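Local atomic coordinates of type I modular polyketide synthase (Streptomyces albus subsp. albus, PDB entry 6IYR), a protein that probably transfers a malonyl-type extender unit from coenzyme A as the acyltransferase domain of module 8 of the salinomycin polyketide synthase. Residues 217-222 with 281-286; 349-354 with 383-388; 439-442 with 447-450. One frame throughout, in Å; residues are numbered along the deposited sequence.

In the fold
Interactions 1 and 2 adjoin in the acyltransferase fold, their centres about 12 Å apart: Ile217 of the strand in interaction 1 packs on Leu386 of the helix in interaction 2, and Gly218 O lies 2.8 Å from Thr353 OG1, a probable hydrogen bond. Interaction 3 stands apart, its nearest atoms about 16 Å from interaction 1 and about 14 Å from interaction 2. All three are largely buried, although each has a partly exposed participant. Chemistry separates them. A histidine-to-asparagine bond beside a phosphate-bound turn characterises 217-222 with 281-286, only aliphatic carbons meet between 349-354 and 383-388, and two indoles dominate 439-442 with 447-450.

Interaction 1. Residues 217-222 with 281-286; sequences IGHSQG and LASVNG. With PO4 (phosphate ion), chain B.
Asn285 OD1 accepts the one hydrogen bond between the two segments, from His219 NE2 at 2.8 Å. The oxygen lies at the ring edge, in the imidazole plane, whereas the nitrogen sits 31° off the carbonyl plane of the amide. An N-H...O angle of 150° makes the bond moderately bent. Ring and amide planes are turned 51° apart. The histidine swings its ring away from its own amide nitrogen and across to strand 279-286, where Ser283 CB lies 3.6 Å from NE2. On the amide's other branch, Asn285 ND2 gives a weak bond of 3.1 Å to Ser283 OG, which would favour the amide orientation that presents OD1 to the histidine.

His219 also opens a type II' turn ending at Gly222. This turn and the Gly218, Ser220, Gly222 pattern are consistent with a nucleophile elbow, as in related acyltransferases, in which the serine is the expected nucleophile. Ser220 OG is hydrogen-bonded to His323 NE2. A phosphate, probably from the crystallisation liquor, occupies the site: Gln221 N donates to its O3 at 3.0 Å, and Arg245, Tyr320, Ser322 and His323 also bind it. The elbow follows strand 215-218, an outer strand of the parallel sheet, and precedes helix 222-230; Asn285 belongs to the mixed sheet and also touches Phe379 of helix 379-388.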
loop_
_atom_site.group_PDB
_atom_site.type_symbol
_atom_site.label_atom_id
_atom_site.label_comp_id
_atom_site.label_asym_id
_atom_site.label_seq_id
_atom_site.Cartn_x
_atom_site.Cartn_y
_atom_site.Cartn_z
ATOM N N ILE A 217 2.847 -3.498 -8.305
ATOM C CA ILE A 217 2.261 -4.797 -8.101
ATOM C C ILE A 217 0.952 -4.598 -7.365
ATOM O O ILE A 217 0.825 -3.753 -6.503
ATOM C CB ILE A 217 3.163 -5.832 -7.414
ATOM C CG1 ILE A 217 3.638 -5.347 -6.061
ATOM C CG2 ILE A 217 4.317 -6.226 -8.308
ATOM C CD1 ILE A 217 4.416 -6.410 -5.336
ATOM N N GLY A 218 -0.020 -5.395 -7.743
ATOM C CA GLY A 218 -1.355 -5.295 -7.177
ATOM C C GLY A 218 -1.826 -6.659 -6.707
ATOM O O GLY A 218 -1.311 -7.717 -7.143
ATOM N N HIS A 219 -2.716 -6.629 -5.724
ATOM C CA HIS A 219 -3.231 -7.828 -5.109
ATOM C C HIS A 219 -4.748 -7.819 -5.318
ATOM O O HIS A 219 -5.456 -6.949 -4.860
ATOM C CB HIS A 219 -2.844 -7.882 -3.627
ATOM C CG HIS A 219 -3.094 -9.207 -2.982
ATOM N ND1 HIS A 219 -4.356 -9.735 -2.857
ATOM C CD2 HIS A 219 -2.266 -10.049 -2.325
ATOM C CE1 HIS A 219 -4.281 -10.896 -2.237
ATOM N NE2 HIS A 219 -3.024 -11.108 -1.897
ATOM N N SER A 220 -5.232 -8.751 -6.117
ATOM C CA SER A 220 -6.628 -8.743 -6.528
ATOM C C SER A 220 -7.059 -7.380 -7.067
ATOM O O SER A 220 -6.523 -6.916 -8.081
ATOM C CB SER A 220 -7.539 -9.187 -5.356
ATOM O OG SER A 220 -8.829 -9.569 -5.845
ATOM N N GLN A 221 -8.135 -6.834 -6.509
ATOM C CA GLN A 221 -8.664 -5.521 -6.886
ATOM C C GLN A 221 -7.563 -4.476 -6.915
ATOM O O GLN A 221 -7.692 -3.462 -7.585
ATOM C CB GLN A 221 -9.754 -5.068 -5.896
ATOM C CG GLN A 221 -9.284 -5.065 -4.434
ATOM C CD GLN A 221 -10.416 -4.979 -3.406
ATOM O OE1 GLN A 221 -10.923 -6.011 -2.915
ATOM N NE2 GLN A 221 -10.700 -3.744 -2.951
ATOM N N GLY A 222 -6.491 -4.722 -6.170
ATOM C CA GLY A 222 -5.423 -3.771 -6.101
ATOM C C GLY A 222 -4.792 -3.540 -7.460
ATOM O O GLY A 222 -4.259 -2.473 -7.708
ATOM N N LEU A 281 -7.553 -22.073 -3.595
ATOM C CA LEU A 281 -6.386 -21.290 -3.199
ATOM C C LEU A 281 -6.497 -19.861 -3.736
ATOM O O LEU A 281 -6.407 -19.614 -4.943
ATOM C CB LEU A 281 -5.099 -21.955 -3.686
ATOM C CG LEU A 281 -3.851 -21.185 -3.203
ATOM C CD1 LEU A 281 -3.785 -21.036 -1.694
ATOM C CD2 LEU A 281 -2.627 -21.913 -3.709
ATOM N N ALA A 282 -6.874 -18.931 -2.875
ATOM C CA ALA A 282 -7.188 -17.588 -3.354
ATOM C C ALA A 282 -5.935 -16.718 -3.471
ATOM O O ALA A 282 -5.792 -15.961 -4.438
ATOM C CB ALA A 282 -8.210 -16.933 -2.467
ATOM N N SER A 283 -4.994 -16.847 -2.542
ATOM C CA SER A 283 -3.818 -16.000 -2.645
ATOM C C SER A 283 -2.649 -16.633 -1.956
ATOM O O SER A 283 -2.814 -17.343 -0.966
ATOM C CB SER A 283 -4.129 -14.578 -2.108
ATOM O OG SER A 283 -4.105 -14.524 -0.711
ATOM N N VAL A 284 -1.478 -16.454 -2.550
ATOM C CA VAL A 284 -0.223 -16.819 -1.911
ATOM C C VAL A 284 0.572 -15.560 -1.644
ATOM O O VAL A 284 1.081 -14.937 -2.580
ATOM C CB VAL A 284 0.608 -17.726 -2.820
ATOM C CG1 VAL A 284 1.903 -18.164 -2.133
ATOM C CG2 VAL A 284 -0.225 -18.928 -3.231
ATOM N N ASN A 285 0.686 -15.215 -0.365
ATOM C CA ASN A 285 1.213 -13.939 0.064
ATOM C C ASN A 285 2.625 -13.979 0.637
ATOM O O ASN A 285 3.226 -12.941 0.820
ATOM C CB ASN A 285 0.271 -13.320 1.052
ATOM C CG ASN A 285 -1.086 -13.103 0.452
ATOM O OD1 ASN A 285 -1.211 -12.933 -0.740
ATOM N ND2 ASN A 285 -2.106 -13.288 1.237
ATOM N N GLY A 286 3.141 -15.178 0.908
ATOM C CA GLY A 286 4.477 -15.355 1.475
ATOM C C GLY A 286 4.760 -16.842 1.577
ATOM O O GLY A 286 3.857 -17.644 1.417
HETATM P P PO4 B . -10.951 -8.906 -3.806
HETATM O O1 PO4 B . -10.873 -8.464 -2.357
HETATM O O2 PO4 B . -12.322 -9.010 -4.496
HETATM O O3 PO4 B . -10.132 -7.845 -4.522
HETATM O O4 PO4 B . -10.395 -10.305 -3.816
#

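Interaction 2. Residues 349-354 with 383-388; sequences PFLSTV and VRTLLD
Leu351 and Leu386 mark the closest backbone approach, their CA atoms 8.7 Å apart, so the extended segment 349-354 meets helix 379-388 through side chains, without a hydrogen bond between them. One methyl carries the contact from the strand side. Leu351 CD2 approaches Leu386 tip to tip, reaching CG at 3.7 Å and both terminal methyls at nearly the same separation. The same carbon lies 3.8 Å from Thr385 CG2, so it is shared by two successive residues of the helix. Thr385 crosses Leu351 at a slant and offers its methyl: a chi1 of -72° sets OG1 beside the backbone N, where it is hydrogen-bonded to Asp381 O one helical turn earlier, and turns CG2 to the leucine.

Around this point the acyltransferase fold joins a short two-stranded antiparallel ribbon, 350-351 with 358-359, to the outer edge of its parallel sheet. Backbone hydrogen bonds between Val216 and both Pro349 and Leu351 tie the segment to strand 215-218, and Ile217 touches both leucines; Phe358 touches both as well. Further along, the chain bends: Ser352 OG accepts from Val354 N at 3.0 Å with an N-H...O angle of 138°, an ST turn, and it is also hydrogen-bonded to Tyr368 OH. Beside that turn, Thr353 N is hydrogen-bonded to Glu223 OE2 on helix 222-230.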
loop_
_atom_site.group_PDB
_atom_site.type_symbol
_atom_site.label_atom_id
_atom_site.label_comp_id
_atom_site.label_asym_id
_atom_site.label_seq_id
_atom_site.Cartn_x
_atom_site.Cartn_y
_atom_site.Cartn_z
ATOM N N PRO A 349 6.457 -0.146 -15.302
ATOM C CA PRO A 349 6.393 -1.582 -15.358
ATOM C C PRO A 349 5.310 -2.135 -14.405
ATOM O O PRO A 349 5.248 -1.729 -13.220
ATOM C CB PRO A 349 7.779 -2.000 -14.898
ATOM C CG PRO A 349 8.692 -0.876 -15.384
ATOM C CD PRO A 349 7.842 0.366 -15.311
ATOM N N PHE A 350 4.517 -3.079 -14.918
ATOM C CA PHE A 350 3.391 -3.697 -14.198
ATOM C C PHE A 350 3.597 -5.208 -14.179
ATOM O O PHE A 350 3.577 -5.880 -15.228
ATOM C CB PHE A 350 2.081 -3.300 -14.888
ATOM C CG PHE A 350 0.830 -3.875 -14.246
ATOM C CD1 PHE A 350 0.523 -5.227 -14.366
ATOM C CD2 PHE A 350 -0.145 -3.034 -13.764
ATOM C CE1 PHE A 350 -0.627 -5.739 -13.783
ATOM C CE2 PHE A 350 -1.341 -3.521 -13.260
ATOM C CZ PHE A 350 -1.588 -4.877 -13.271
ATOM N N LEU A 351 3.932 -5.725 -12.999
ATOM C CA LEU A 351 4.155 -7.126 -12.814
ATOM C C LEU A 351 2.854 -7.800 -12.346
ATOM O O LEU A 351 2.390 -7.587 -11.240
ATOM C CB LEU A 351 5.295 -7.365 -11.855
ATOM C CG LEU A 351 5.575 -8.821 -11.494
ATOM C CD1 LEU A 351 5.754 -9.684 -12.731
ATOM C CD2 LEU A 351 6.798 -8.919 -10.586
ATOM N N SER A 352 2.239 -8.562 -13.241
ATOM C CA SER A 352 0.954 -9.207 -12.974
ATOM C C SER A 352 1.095 -10.269 -11.917
ATOM O O SER A 352 1.938 -11.178 -11.996
ATOM C CB SER A 352 0.398 -9.830 -14.243
ATOM O OG SER A 352 -0.851 -10.466 -14.003
ATOM N N THR A 353 0.234 -10.175 -10.924
ATOM C CA THR A 353 0.147 -11.244 -9.933
ATOM C C THR A 353 -0.866 -12.297 -10.400
ATOM O O THR A 353 -1.069 -13.317 -9.731
ATOM C CB THR A 353 -0.270 -10.681 -8.578
ATOM O OG1 THR A 353 -1.501 -9.971 -8.715
ATOM C CG2 THR A 353 0.796 -9.732 -8.065
ATOM N N VAL A 354 -1.440 -12.081 -11.579
ATOM C CA VAL A 354 -2.254 -13.125 -12.232
ATOM C C VAL A 354 -1.383 -14.050 -13.056
ATOM O O VAL A 354 -1.319 -15.261 -12.813
ATOM C CB VAL A 354 -3.331 -12.554 -13.151
ATOM C CG1 VAL A 354 -4.173 -13.676 -13.768
ATOM C CG2 VAL A 354 -4.231 -11.609 -12.390
ATOM N N VAL A 383 6.830 -10.901 -5.728
ATOM C CA VAL A 383 7.818 -10.318 -4.853
ATOM C C VAL A 383 9.181 -10.963 -5.068
ATOM O O VAL A 383 10.178 -10.282 -5.133
ATOM C CB VAL A 383 7.403 -10.395 -3.376
ATOM C CG1 VAL A 383 8.550 -9.963 -2.487
ATOM C CG2 VAL A 383 6.183 -9.541 -3.120
ATOM N N ARG A 384 9.197 -12.275 -5.220
ATOM C CA ARG A 384 10.429 -12.997 -5.449
ATOM C C ARG A 384 11.057 -12.549 -6.761
ATOM O O ARG A 384 12.242 -12.378 -6.842
ATOM C CB ARG A 384 10.189 -14.497 -5.431
ATOM C CG ARG A 384 10.078 -15.074 -4.034
ATOM C CD ARG A 384 9.814 -16.559 -4.048
ATOM N NE ARG A 384 9.705 -17.090 -2.701
ATOM C CZ ARG A 384 10.722 -17.591 -2.026
ATOM N NH1 ARG A 384 10.550 -18.050 -0.806
ATOM N NH2 ARG A 384 11.915 -17.634 -2.578
ATOM N N THR A 385 10.241 -12.357 -7.777
ATOM C CA THR A 385 10.718 -11.880 -9.058
ATOM C C THR A 385 11.409 -10.524 -8.898
ATOM O O THR A 385 12.520 -10.325 -9.399
ATOM C CB THR A 385 9.546 -11.766 -10.016
ATOM O OG1 THR A 385 9.161 -13.092 -10.360
ATOM C CG2 THR A 385 9.901 -11.021 -11.287
ATOM N N LEU A 386 10.793 -9.622 -8.135
ATOM C CA LEU A 386 11.346 -8.278 -7.982
ATOM C C LEU A 386 12.624 -8.253 -7.148
ATOM O O LEU A 386 13.592 -7.558 -7.471
ATOM C CB LEU A 386 10.303 -7.312 -7.429
ATOM C CG LEU A 386 9.143 -7.174 -8.398
ATOM C CD1 LEU A 386 7.961 -6.441 -7.817
ATOM C CD2 LEU A 386 9.578 -6.437 -9.643
ATOM N N LEU A 387 12.653 -9.100 -6.144
ATOM C CA LEU A 387 13.802 -9.242 -5.292
ATOM C C LEU A 387 14.971 -9.723 -6.128
ATOM O O LEU A 387 16.072 -9.184 -6.039
ATOM C CB LEU A 387 13.494 -10.260 -4.215
ATOM C CG LEU A 387 13.277 -9.753 -2.795
ATOM C CD1 LEU A 387 13.027 -8.261 -2.619
ATOM C CD2 LEU A 387 12.287 -10.625 -2.073
ATOM N N ASP A 388 14.729 -10.733 -6.952
ATOM C CA ASP A 388 15.771 -11.252 -7.837
ATOM C C ASP A 388 16.276 -10.234 -8.858
ATOM O O ASP A 388 17.420 -10.251 -9.235
ATOM C CB ASP A 388 15.301 -12.498 -8.569
ATOM C CG ASP A 388 16.384 -13.540 -8.630
ATOM O OD1 ASP A 388 16.735 -14.072 -7.557
ATOM O OD2 ASP A 388 17.057 -13.634 -9.668
#

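Interaction 3. Residues 439-442 with 447-450; sequences AEAW and PVDW
Trp442 and Trp450 form the tight part of this contact, a T-shaped pair in which the edge of Trp450 points at the face of Trp442. Their five-membered rings have centroids 4.4 Å apart and planes at 73°. Trp450 NE1 stands 3.2 Å above the Trp442 plane, offset toward the rim, with CD1 of that ring 3.3 Å away. A chi1 of -180° carries the Trp442 indole out from the helix toward the returning chain. Val448 wedges beside both rings: its CG2 lies 3.8 Å from Trp442 CB, and its CG1 covers the centre of one Trp450 face. At the edge of Trp450, Ala439 N lies 3.9 Å from CH2.

Packing is looser where Ala441 CB reaches Val448 CG2 only at 4.4 Å. On the more solvent-accessible side, Pro447 is exposed and the side chains of Pro447 and Asp449 leave the backbone away from the helix. Strand 41-47 touches both tryptophans, and Arg89 adds a cation-pi contact to Trp442.

No hydrogen bond links the segments; the Trp450 N-H is directed at the centroid of the Trp442 five-membered ring, consistent with an N-H...pi attraction that adds to dispersion and would help keep the returning chain on the helix.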
loop_
_atom_site.group_PDB
_atom_site.type_symbol
_atom_site.label_atom_id
_atom_site.label_comp_id
_atom_site.label_asym_id
_atom_site.label_seq_id
_atom_site.Cartn_x
_atom_site.Cartn_y
_atom_site.Cartn_z
ATOM N N ALA A 439 9.836 9.535 5.813
ATOM C CA ALA A 439 11.111 9.494 6.540
ATOM C C ALA A 439 11.712 8.118 6.570
ATOM O O ALA A 439 12.918 7.960 6.382
ATOM C CB ALA A 439 10.913 9.977 7.971
ATOM N N GLU A 440 10.916 7.126 6.949
ATOM C CA GLU A 440 11.393 5.742 6.937
ATOM C C GLU A 440 11.951 5.403 5.584
ATOM O O GLU A 440 12.990 4.750 5.462
ATOM C CB GLU A 440 10.277 4.750 7.201
ATOM C CG GLU A 440 9.717 4.802 8.591
ATOM C CD GLU A 440 8.393 4.090 8.673
ATOM O OE1 GLU A 440 8.276 3.000 8.053
ATOM O OE2 GLU A 440 7.475 4.655 9.306
ATOM N N ALA A 441 11.192 5.743 4.569
ATOM C CA ALA A 441 11.637 5.429 3.212
ATOM C C ALA A 441 12.990 6.067 2.955
ATOM O O ALA A 441 13.928 5.417 2.500
ATOM C CB ALA A 441 10.647 5.943 2.205
ATOM N N TRP A 442 13.051 7.373 3.153
ATOM C CA TRP A 442 14.278 8.133 2.896
ATOM C C TRP A 442 15.466 7.564 3.671
ATOM O O TRP A 442 16.544 7.382 3.109
ATOM C CB TRP A 442 14.059 9.616 3.209
ATOM C CG TRP A 442 15.254 10.427 2.961
ATOM C CD1 TRP A 442 15.637 10.959 1.777
ATOM C CD2 TRP A 442 16.294 10.744 3.907
ATOM N NE1 TRP A 442 16.860 11.572 1.912
ATOM C CE2 TRP A 442 17.257 11.503 3.221
ATOM C CE3 TRP A 442 16.443 10.548 5.284
ATOM C CZ2 TRP A 442 18.375 12.051 3.856
ATOM C CZ3 TRP A 442 17.565 11.085 5.918
ATOM C CH2 TRP A 442 18.518 11.817 5.198
ATOM N N PRO A 447 14.324 7.782 -2.700
ATOM C CA PRO A 447 14.723 9.168 -2.999
ATOM C C PRO A 447 13.615 10.190 -2.795
ATOM O O PRO A 447 13.235 10.893 -3.710
ATOM C CB PRO A 447 15.158 9.113 -4.468
ATOM C CG PRO A 447 14.396 7.959 -5.046
ATOM C CD PRO A 447 14.090 6.996 -3.924
ATOM N N VAL A 448 13.225 10.385 -1.546
ATOM C CA VAL A 448 12.308 11.440 -1.205
ATOM C C VAL A 448 12.967 12.785 -1.541
ATOM O O VAL A 448 14.158 12.976 -1.318
ATOM C CB VAL A 448 11.970 11.364 0.301
ATOM C CG1 VAL A 448 11.061 12.518 0.729
ATOM C CG2 VAL A 448 11.346 10.013 0.617
ATOM N N ASP A 449 12.165 13.712 -2.020
ATOM C CA ASP A 449 12.596 15.071 -2.243
ATOM C C ASP A 449 12.000 15.993 -1.198
ATOM O O ASP A 449 10.816 16.345 -1.243
ATOM C CB ASP A 449 12.152 15.527 -3.627
ATOM C CG ASP A 449 12.629 16.945 -3.953
ATOM O OD1 ASP A 449 13.370 17.551 -3.156
ATOM O OD2 ASP A 449 12.211 17.487 -4.980
ATOM N N TRP A 450 12.805 16.361 -0.211
ATOM C CA TRP A 450 12.272 17.052 0.964
ATOM C C TRP A 450 11.733 18.442 0.704
ATOM O O TRP A 450 10.851 18.895 1.429
ATOM C CB TRP A 450 13.294 17.045 2.079
ATOM C CG TRP A 450 13.456 15.659 2.611
ATOM C CD1 TRP A 450 14.513 14.849 2.443
ATOM C CD2 TRP A 450 12.502 14.928 3.389
ATOM N NE1 TRP A 450 14.290 13.643 3.060
ATOM C CE2 TRP A 450 13.073 13.682 3.682
ATOM C CE3 TRP A 450 11.219 15.212 3.875
ATOM C CZ2 TRP A 450 12.409 12.713 4.444
ATOM C CZ3 TRP A 450 10.594 14.285 4.671
ATOM C CH2 TRP A 450 11.176 13.034 4.924
#